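Type 3 secretion system pilotin (Salmonella typhimurium, PDB 6XFJ) is the C-terminal part of the pilot lipoprotein needed to localize the secretin InvG in the outer membrane, for synthesis of the Salmonella type III secretion system. Local coordinates at residues Lys27-Thr32 / Leu66-Thr71; Glu48-Glu53 / Gln70-Ala75. One frame throughout, in Å; residues are numbered along the deposited sequence.

Contact 1: Lys27-Thr32 / Leu66-Thr71; sequences KEQALT and LSIYQT. With CD (cadmium ion), chain O.
Gln29, on helix 25-36, reaches the first turn of helix 68-80 with its side-chain oxygen. Among the polar contacts, Tyr69 N donates to Gln29 OE1 in a weak bond of 3.5 Å, fairly straight at 161°. A water bridges the same two segments, donating to Gln29 OE1 and accepting from Ile68 N. Gln29 NE2 serves the dimer instead, donating to Leu66 O and Lys64 O of the second subunit. The helix start is a capping box: Ser67 OG accepts from Gln70 N at 3.0 Å, and Gln70 OE1 accepts from Ser67 N at 2.8 Å. Ser67 OG also bonds to Asn65 O of the second subunit.

The apolar part involves Ile68 and Tyr69. Ile68 CG2 packs 3.5 Å from Gln29 CB, while CG1, anti to the backbone N (chi1 -161°), carries Ile68 CD1 to 4.2 Å from Ala30 CB. Thr32 CG2 lies 4.1 Å from Tyr69 CE1. The Tyr69 ring stands nearly perpendicular to the Gln29 amide, at 84°, with the carbonyl oxygen Gln29 O in the ring plane at its edge; Tyr69 OH bonds to Glu36.

Glu28 takes no part in the packing; Glu28 OE1 binds cadmium at 2.3 Å together with Gln25 and four waters. One buried amide thus joins two helices through a weak bond and a water at its oxygen, and the second subunit through its nitrogen, which suggests that helix packing and dimer interface are coupled.

Contact 2: Glu48-Glu53 / Gln70-Ala75; sequences EQLMTE and QTLLAA. With CD (cadmium ion), chain P.
Ala75 turns its methyl group toward helix 44-59, where it sits between Leu50 and Glu53. Leu50 CD1 comes to 3.8 Å from Ala75 CB, and on the next turn Glu53 CB lies 3.9 Å from Ala75 CB as well. The Glu53 chain then bends at chi2 (-52°), which leads its carboxylate away from the contact and leaves its aliphatic root against Ala75; the charge is met by Lys56 in a salt bridge.

Leu72 and Met51 meet obliquely through their ends. Met51 starts out facing away from helix 68-80, but its chain folds at chi2 (-59°) and again at chi3, returning Met51 CE to 3.9 Å from Leu72 CD2. Leu50 CD2 lies more loosely against Leu72 CD2. Phe33 and Phe34 of helix 25-36 pack on both leucines, and Ser15 of the second subunit touches Met51 and Leu72.

Glu48, exposed and outside the packing, chelates a cadmium ion with both carboxylate oxygens; Glu45 binds the same ion.

The two helical segments cross at 117° with their axes 9.1 Å apart, and no hydrogen bond joins them. Their association therefore rests on van der Waals and hydrophobic contact, while the carboxylates of Glu48 and Glu53 are engaged apart from it, one on cadmium and the other with Lys56.

Contacts 1 and 2 follow one another along helix 68-80, sharing Gln70 and Thr71, with centres about 11 Å apart. Contact 1 sets the N-terminal turn of that helix against helix 25-36; contact 2 sets the following turns against helix 44-59. They meet directly where Leu72 CD1 packs 4.1 Å from Ala30 CA. Helix 68-80 is the element they share, while Leu50 of helix 44-59 also packs on Phe33 and Phe34 of helix 25-36. Both touch the second subunit, contact 1 through hydrogen bonds and packing, contact 2 through Met51 and Leu72 on Ser15 of that subunit; the shared Gln70 bonds to its Gln70. Glu28 and Glu48 bind separate cadmium ions, about 33 Å apart.

Contact 1: Lys27-Thr32 / Leu66-Thr71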
loop_
_atom_site.group_PDB
_atom_site.type_symbol
_atom_site.label_atom_id
_atom_site.label_comp_id
_atom_site.label_asym_id
_atom_site.label_seq_id
_atom_site.Cartn_x
_atom_site.Cartn_y
_atom_site.Cartn_z
ATOM N N LYS B 27 6.954 -3.841 -1.877
ATOM C CA LYS B 27 7.762 -4.737 -2.693
ATOM C C LYS B 27 7.351 -6.197 -2.513
ATOM O O LYS B 27 7.345 -6.923 -3.453
ATOM C CB LYS B 27 9.230 -4.501 -2.354
ATOM C CG LYS B 27 9.745 -3.172 -2.921
ATOM C CD LYS B 27 11.171 -2.889 -2.542
ATOM C CE LYS B 27 11.681 -1.676 -3.302
ATOM N NZ LYS B 27 12.994 -1.220 -2.785
ATOM N N GLU B 28 7.006 -6.565 -1.289
ATOM C CA GLU B 28 6.594 -7.956 -1.037
ATOM C C GLU B 28 5.307 -8.258 -1.806
ATOM O O GLU B 28 5.184 -9.316 -2.452
ATOM C CB GLU B 28 6.309 -8.148 0.459
ATOM C CG GLU B 28 7.495 -8.294 1.384
ATOM C CD GLU B 28 7.037 -8.573 2.824
ATOM O OE1 GLU B 28 5.775 -8.665 3.118
ATOM O OE2 GLU B 28 7.956 -8.737 3.663
ATOM N N GLN B 29 4.377 -7.301 -1.795
ATOM C CA GLN B 29 3.067 -7.465 -2.455
ATOM C C GLN B 29 3.255 -7.548 -3.973
ATOM O O GLN B 29 2.613 -8.371 -4.643
ATOM C CB GLN B 29 2.194 -6.275 -2.107
ATOM C CG GLN B 29 1.617 -6.385 -0.701
ATOM C CD GLN B 29 0.893 -5.136 -0.268
ATOM O OE1 GLN B 29 0.615 -4.275 -1.089
ATOM N NE2 GLN B 29 0.553 -4.996 1.005
ATOM N N ALA B 30 4.058 -6.666 -4.538
ATOM C CA ALA B 30 4.329 -6.685 -5.975
ATOM C C ALA B 30 4.932 -8.014 -6.383
ATOM O O ALA B 30 4.498 -8.604 -7.389
ATOM C CB ALA B 30 5.226 -5.532 -6.359
ATOM N N LEU B 31 5.913 -8.503 -5.628
ATOM C CA LEU B 31 6.535 -9.805 -5.960
ATOM C C LEU B 31 5.451 -10.892 -5.910
ATOM O O LEU B 31 5.417 -11.752 -6.831
ATOM C CB LEU B 31 7.689 -10.088 -5.002
ATOM C CG LEU B 31 8.421 -11.379 -5.309
ATOM C CD1 LEU B 31 9.028 -11.386 -6.685
ATOM C CD2 LEU B 31 9.514 -11.622 -4.293
ATOM N N THR B 32 4.587 -10.897 -4.892
ATOM C CA THR B 32 3.494 -11.895 -4.803
ATOM C C THR B 32 2.653 -11.863 -6.074
ATOM O O THR B 32 2.386 -12.904 -6.697
ATOM C CB THR B 32 2.620 -11.666 -3.570
ATOM O OG1 THR B 32 3.461 -11.835 -2.424
ATOM C CG2 THR B 32 1.472 -12.654 -3.469
ATOM N N LEU B 66 -6.106 1.817 -1.841
ATOM C CA LEU B 66 -5.823 0.410 -2.141
ATOM C C LEU B 66 -4.345 0.152 -2.209
ATOM O O LEU B 66 -3.506 1.027 -2.358
ATOM C CB LEU B 66 -6.446 0.046 -3.476
ATOM C CG LEU B 66 -7.948 0.153 -3.530
ATOM C CD1 LEU B 66 -8.395 -0.367 -4.870
ATOM C CD2 LEU B 66 -8.649 -0.512 -2.375
ATOM N N SER B 67 -3.996 -1.112 -1.899
ATOM C CA SER B 67 -2.586 -1.531 -1.894
ATOM C C SER B 67 -2.029 -1.720 -3.282
ATOM O O SER B 67 -2.792 -1.835 -4.265
ATOM C CB SER B 67 -2.438 -2.800 -1.098
ATOM O OG SER B 67 -2.991 -3.881 -1.819
ATOM N N ILE B 68 -0.702 -1.856 -3.423
ATOM C CA ILE B 68 -0.129 -2.231 -4.740
ATOM C C ILE B 68 -0.694 -3.576 -5.166
ATOM O O ILE B 68 -0.904 -3.772 -6.343
ATOM C CB ILE B 68 1.385 -2.138 -4.761
ATOM C CG1 ILE B 68 1.857 -2.063 -6.211
ATOM C CG2 ILE B 68 2.008 -3.315 -3.952
ATOM C CD1 ILE B 68 3.319 -1.832 -6.329
ATOM N N TYR B 69 -0.870 -4.545 -4.243
ATOM C CA TYR B 69 -1.390 -5.846 -4.674
ATOM C C TYR B 69 -2.772 -5.635 -5.309
ATOM O O TYR B 69 -3.081 -6.183 -6.353
ATOM C CB TYR B 69 -1.441 -6.825 -3.484
ATOM C CG TYR B 69 -1.920 -8.180 -3.928
ATOM C CD1 TYR B 69 -1.054 -9.137 -4.453
ATOM C CD2 TYR B 69 -3.261 -8.492 -3.875
ATOM C CE1 TYR B 69 -1.499 -10.326 -4.974
ATOM C CE2 TYR B 69 -3.702 -9.733 -4.344
ATOM C CZ TYR B 69 -2.828 -10.654 -4.901
ATOM O OH TYR B 69 -3.278 -11.862 -5.341
ATOM N N GLN B 70 -3.624 -4.922 -4.595
ATOM C CA GLN B 70 -5.041 -4.730 -5.008
ATOM C C GLN B 70 -5.101 -3.945 -6.334
ATOM O O GLN B 70 -5.926 -4.258 -7.160
ATOM C CB GLN B 70 -5.787 -3.946 -3.949
ATOM C CG GLN B 70 -5.971 -4.784 -2.680
ATOM C CD GLN B 70 -6.166 -4.006 -1.407
ATOM O OE1 GLN B 70 -6.232 -2.788 -1.404
ATOM N NE2 GLN B 70 -6.201 -4.708 -0.253
ATOM N N THR B 71 -4.190 -2.991 -6.511
ATOM C CA THR B 71 -4.231 -2.191 -7.758
ATOM C C THR B 71 -3.595 -2.914 -8.926
ATOM O O THR B 71 -4.081 -2.761 -10.050
ATOM C CB THR B 71 -3.664 -0.817 -7.507
ATOM O OG1 THR B 71 -2.367 -0.897 -6.974
ATOM C CG2 THR B 71 -4.570 -0.022 -6.589
HETATM CD CD CD O . 5.615 -8.545 5.394
HETATM O O HOH W 1 6.563 -10.909 5.718
HETATM O O HOH W 2 7.448 -7.671 6.034
HETATM O O HOH W 3 0.929 -1.381 -0.994
HETATM O O HOH W 4 3.563 -9.274 4.914
HETATM O O HOH W 5 5.021 -8.749 7.619
#

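Contact 2: Glu48-Glu53 / Gln70-Ala75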
loop_
_atom_site.group_PDB
_atom_site.type_symbol
_atom_site.label_atom_id
_atom_site.label_comp_id
_atom_site.label_asym_id
_atom_site.label_seq_id
_atom_site.Cartn_x
_atom_site.Cartn_y
_atom_site.Cartn_z
ATOM N N GLU B 48 3.498 -4.277 -20.679
ATOM C CA GLU B 48 3.304 -2.862 -21.058
ATOM C C GLU B 48 1.827 -2.554 -20.860
ATOM O O GLU B 48 1.489 -1.451 -20.335
ATOM C CB GLU B 48 3.660 -2.605 -22.519
ATOM C CG GLU B 48 5.139 -2.612 -22.876
ATOM C CD GLU B 48 5.463 -2.499 -24.369
ATOM O OE1 GLU B 48 4.538 -2.221 -25.162
ATOM O OE2 GLU B 48 6.642 -2.627 -24.702
ATOM N N GLN B 49 0.945 -3.425 -21.326
ATOM C CA GLN B 49 -0.492 -3.244 -21.168
ATOM C C GLN B 49 -0.837 -3.182 -19.685
ATOM O O GLN B 49 -1.654 -2.359 -19.312
ATOM C CB GLN B 49 -1.322 -4.277 -21.906
ATOM C CG GLN B 49 -1.201 -4.183 -23.419
ATOM C CD GLN B 49 -2.058 -5.237 -24.081
ATOM O OE1 GLN B 49 -3.101 -5.628 -23.568
ATOM N NE2 GLN B 49 -1.630 -5.708 -25.240
ATOM N N LEU B 50 -0.269 -4.072 -18.872
ATOM C CA LEU B 50 -0.574 -4.033 -17.436
ATOM C C LEU B 50 -0.125 -2.715 -16.801
ATOM O O LEU B 50 -0.870 -2.164 -16.010
ATOM C CB LEU B 50 0.108 -5.221 -16.761
ATOM C CG LEU B 50 -0.164 -5.291 -15.273
ATOM C CD1 LEU B 50 -1.576 -5.723 -15.026
ATOM C CD2 LEU B 50 0.826 -6.290 -14.675
ATOM N N MET B 51 1.096 -2.262 -17.104
ATOM C CA MET B 51 1.608 -1.005 -16.529
ATOM C C MET B 51 0.707 0.181 -16.976
ATOM O O MET B 51 0.420 1.071 -16.162
ATOM C CB MET B 51 3.075 -0.748 -16.889
ATOM C CG MET B 51 4.029 -1.692 -16.215
ATOM S SD MET B 51 3.954 -1.638 -14.398
ATOM C CE MET B 51 2.803 -2.980 -14.046
ATOM N N THR B 52 0.230 0.226 -18.223
ATOM C CA THR B 52 -0.729 1.284 -18.641
ATOM C C THR B 52 -1.998 1.199 -17.782
ATOM O O THR B 52 -2.453 2.276 -17.256
ATOM C CB THR B 52 -1.100 1.111 -20.111
ATOM O OG1 THR B 52 0.125 1.290 -20.823
ATOM C CG2 THR B 52 -2.157 2.083 -20.585
ATOM N N GLU B 53 -2.560 -0.010 -17.600
ATOM C CA GLU B 53 -3.832 -0.118 -16.840
ATOM C C GLU B 53 -3.552 0.242 -15.384
ATOM O O GLU B 53 -4.388 0.872 -14.753
ATOM C CB GLU B 53 -4.464 -1.498 -16.947
ATOM C CG GLU B 53 -5.167 -1.855 -18.207
ATOM C CD GLU B 53 -6.202 -0.845 -18.654
ATOM O OE1 GLU B 53 -7.104 -0.475 -17.874
ATOM O OE2 GLU B 53 -6.108 -0.448 -19.787
ATOM N N GLN B 70 -3.624 -4.922 -4.595
ATOM C CA GLN B 70 -5.041 -4.730 -5.008
ATOM C C GLN B 70 -5.101 -3.945 -6.334
ATOM O O GLN B 70 -5.926 -4.258 -7.160
ATOM C CB GLN B 70 -5.787 -3.946 -3.949
ATOM C CG GLN B 70 -5.971 -4.784 -2.680
ATOM C CD GLN B 70 -6.166 -4.006 -1.407
ATOM O OE1 GLN B 70 -6.232 -2.788 -1.404
ATOM N NE2 GLN B 70 -6.201 -4.708 -0.253
ATOM N N THR B 71 -4.190 -2.991 -6.511
ATOM C CA THR B 71 -4.231 -2.191 -7.758
ATOM C C THR B 71 -3.595 -2.914 -8.926
ATOM O O THR B 71 -4.081 -2.761 -10.050
ATOM C CB THR B 71 -3.664 -0.817 -7.507
ATOM O OG1 THR B 71 -2.367 -0.897 -6.974
ATOM C CG2 THR B 71 -4.570 -0.022 -6.589
ATOM N N LEU B 72 -2.549 -3.691 -8.739
ATOM C CA LEU B 72 -2.052 -4.599 -9.806
ATOM C C LEU B 72 -3.155 -5.573 -10.218
ATOM O O LEU B 72 -3.354 -5.849 -11.376
ATOM C CB LEU B 72 -0.774 -5.310 -9.372
ATOM C CG LEU B 72 0.492 -4.475 -9.324
ATOM C CD1 LEU B 72 1.592 -5.168 -8.585
ATOM C CD2 LEU B 72 0.961 -4.107 -10.749
ATOM N N LEU B 73 -3.824 -6.144 -9.209
ATOM C CA LEU B 73 -4.860 -7.154 -9.503
ATOM C C LEU B 73 -6.014 -6.480 -10.272
ATOM O O LEU B 73 -6.501 -7.042 -11.218
ATOM C CB LEU B 73 -5.337 -7.787 -8.204
ATOM C CG LEU B 73 -6.189 -9.041 -8.351
ATOM C CD1 LEU B 73 -5.439 -10.178 -8.987
ATOM C CD2 LEU B 73 -6.698 -9.475 -7.003
ATOM N N ALA B 74 -6.421 -5.281 -9.837
ATOM C CA ALA B 74 -7.438 -4.504 -10.589
ATOM C C ALA B 74 -7.001 -4.244 -12.038
ATOM O O ALA B 74 -7.822 -4.419 -12.942
ATOM C CB ALA B 74 -7.761 -3.223 -9.889
ATOM N N ALA B 75 -5.747 -3.897 -12.235
ATOM C CA ALA B 75 -5.218 -3.643 -13.591
ATOM C C ALA B 75 -5.301 -4.922 -14.431
ATOM O O ALA B 75 -5.794 -4.868 -15.567
ATOM C CB ALA B 75 -3.821 -3.118 -13.475
HETATM CD CD CD P . 6.105 -2.335 -26.931
HETATM O O HOH W 6 6.728 -0.090 -26.482
#